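Local coordinates for protein 5-Carboxyvanillate Decarboxylase (PDB 4QRN) that probably removes a carboxylate from 5-carboxyvanillate as a manganese-binding decarboxylase of the amidohydrolase superfamily, at residues Asp134-Ala137 with Asp138-Lys142. Sequence-based numbering, arbitrary orientation.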
ATOM      1  N   ASP A 134     -30.369  -3.383  15.307  1.00  9.05           N
ATOM      2  CA  ASP A 134     -31.213  -4.039  16.278  1.00  9.86           C
ATOM      3  C   ASP A 134     -30.944  -5.555  16.323  1.00  9.67           C
ATOM      4  O   ASP A 134     -30.956  -6.153  17.401  1.00 10.27           O
ATOM      5  CB  ASP A 134     -32.687  -3.769  15.957  1.00 10.61           C
ATOM      6  CG  ASP A 134     -33.100  -2.335  16.227  1.00 11.94           C
ATOM      7  OD1 ASP A 134     -32.367  -1.610  16.936  1.00 13.33           O
ATOM      8  OD2 ASP A 134     -34.183  -1.940  15.740  1.00 13.99           O
ATOM      9  N   THR A 135     -30.726  -6.175  15.166  1.00  9.94           N
ATOM     10  CA  THR A 135     -30.411  -7.593  15.110  1.00  9.83           C
ATOM     11  C   THR A 135     -29.114  -7.894  15.869  1.00  9.69           C
ATOM     12  O   THR A 135     -29.042  -8.842  16.657  1.00 10.07           O
ATOM     13  CB  THR A 135     -30.326  -8.032  13.651  1.00 10.81           C
ATOM     14  OG1 THR A 135     -31.631  -7.932  13.072  1.00 12.42           O
ATOM     15  CG2 THR A 135     -29.790  -9.466  13.515  1.00 11.94           C
ATOM     16  N   LEU A 136     -28.099  -7.071  15.643  1.00  9.11           N
ATOM     17  CA  LEU A 136     -26.830  -7.231  16.361  1.00  9.17           C
ATOM     18  C   LEU A 136     -27.029  -7.041  17.862  1.00  9.17           C
ATOM     19  O   LEU A 136     -26.499  -7.815  18.673  1.00  9.28           O
ATOM     20  CB  LEU A 136     -25.827  -6.226  15.818  1.00  9.13           C
ATOM     21  CG  LEU A 136     -24.461  -6.214  16.515  1.00  9.56           C
ATOM     22  CD1 LEU A 136     -23.801  -7.593  16.510  1.00 10.24           C
ATOM     23  CD2 LEU A 136     -23.583  -5.170  15.867  1.00 10.08           C
ATOM     24  N   ALA A 137     -27.772  -6.009  18.253  1.00  9.01           N
ATOM     25  CA  ALA A 137     -27.992  -5.748  19.672  1.00  9.86           C
ATOM     26  C   ALA A 137     -28.702  -6.937  20.324  1.00 10.06           C
ATOM     27  O   ALA A 137     -28.379  -7.307  21.469  1.00 10.37           O
ATOM     28  CB  ALA A 137     -28.801  -4.486  19.850  1.00 11.39           C
ATOM     29  N   ASP A 138     -29.675  -7.525  19.631  1.00 10.20           N
ATOM     30  CA  ASP A 138     -30.363  -8.702  20.164  1.00 10.87           C
ATOM     31  C   ASP A 138     -29.382  -9.846  20.409  1.00 10.17           C
ATOM     32  O   ASP A 138     -29.453 -10.527  21.432  1.00 11.52           O
ATOM     33  CB  ASP A 138     -31.439  -9.190  19.192  1.00 12.06           C
ATOM     34  CG  ASP A 138     -32.649  -8.267  19.102  1.00 14.82           C
ATOM     35  OD1 ASP A 138     -32.833  -7.394  19.961  1.00 16.60           O
ATOM     36  OD2 ASP A 138     -33.423  -8.451  18.148  1.00 15.78           O
ATOM     37  N   ALA A 139     -28.470 -10.084  19.474  1.00 10.44           N
ATOM     38  CA  ALA A 139     -27.507 -11.160  19.615  1.00 10.50           C
ATOM     39  C   ALA A 139     -26.545 -10.884  20.764  1.00 10.03           C
ATOM     40  O   ALA A 139     -26.211 -11.801  21.527  1.00 10.52           O
ATOM     41  CB  ALA A 139     -26.746 -11.372  18.321  1.00 11.60           C
ATOM     42  N   CYS A 140     -26.106  -9.632  20.910  1.00 10.36           N
ATOM     43  CA  CYS A 140     -25.213  -9.287  22.011  1.00 11.41           C
ATOM     44  C   CYS A 140     -25.921  -9.440  23.355  1.00 13.29           C
ATOM     45  O   CYS A 140     -25.310  -9.831  24.346  1.00 13.69           O
ATOM     46  CB  CYS A 140     -24.644  -7.879  21.858  1.00 11.37           C
ATOM     47  SG  CYS A 140     -23.547  -7.699  20.446  1.00 11.66           S
ATOM     48  N   GLN A 141     -27.217  -9.153  23.399  1.00 14.45           N
ATOM     49  CA  GLN A 141     -27.979  -9.336  24.640  1.00 19.42           C
ATOM     50  C   GLN A 141     -28.103 -10.819  24.988  1.00 16.41           C
ATOM     51  O   GLN A 141     -28.111 -11.194  26.160  1.00 16.71           O
ATOM     52  CB  GLN A 141     -29.367  -8.688  24.532  1.00 30.77           C
ATOM     53  CG  GLN A 141     -30.172  -8.711  25.834  1.00 42.64           C
ATOM     54  CD  GLN A 141     -31.552  -8.100  25.687  1.00 52.34           C
ATOM     55  OE1 GLN A 141     -31.967  -7.728  24.589  1.00 57.31           O
ATOM     56  NE2 GLN A 141     -32.271  -7.995  26.798  1.00 55.75           N
ATOM     57  N   LYS A 142     -28.211 -11.663  23.964  1.00 14.79           N
ATOM     58  CA  LYS A 142     -28.345 -13.100  24.170  1.00 15.12           C
ATOM     59  C   LYS A 142     -27.021 -13.766  24.596  1.00 13.95           C
ATOM     60  O   LYS A 142     -27.038 -14.723  25.376  1.00 15.40           O
ATOM     61  CB  LYS A 142     -28.896 -13.769  22.909  1.00 16.10           C
ATOM     62  CG  LYS A 142     -29.214 -15.240  23.084  1.00 18.51           C
ATOM     63  CD  LYS A 142     -29.988 -15.774  21.897  1.00 20.46           C
ATOM     64  CE  LYS A 142     -30.452 -17.200  22.167  1.00 22.40           C
ATOM     65  NZ  LYS A 142     -31.254 -17.771  21.045  1.00 23.62           N
TER
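D134 and D138 meet one turn apart near the C-terminal end of helix 122-142, where the D138 amide donates to D134 O at 2.9 Å. The D138 carboxylate folds back over the same carbonyl: with chi1 at -71°, its CG lies beside its own backbone N, and OD1 comes within 3.4 Å of D134 O, a close approach of two acceptors that are not bonded to each other. D134 instead sends OD1 to a salt bridge with R167, and the two carboxylates stay apart, their OD1 atoms separated by 6.5 Å. T135 O accepts from A139 N, while its hydroxyl bonds to R131 O one turn earlier. L136 O takes the C140 amide in a nearly straight bond, N-H...O 162°. On the same face, the CD1 branch of L136 lies alongside C140 SG at 3.9 Å; F174 packs on the leucine and F147 of strand 147-149 on the cysteine. A137 O receives Q141 N at 2.9 Å. Four consecutive i to i+4 bonds thus define a regular alpha-helix within the beta-alpha-beta unit from strand 106-111 to strand 147-149. Its chemistry implies an amphipathic helix, with apolar side chains turned into the fold, D134 tied to R167 on the partly exposed side and D138 exposed.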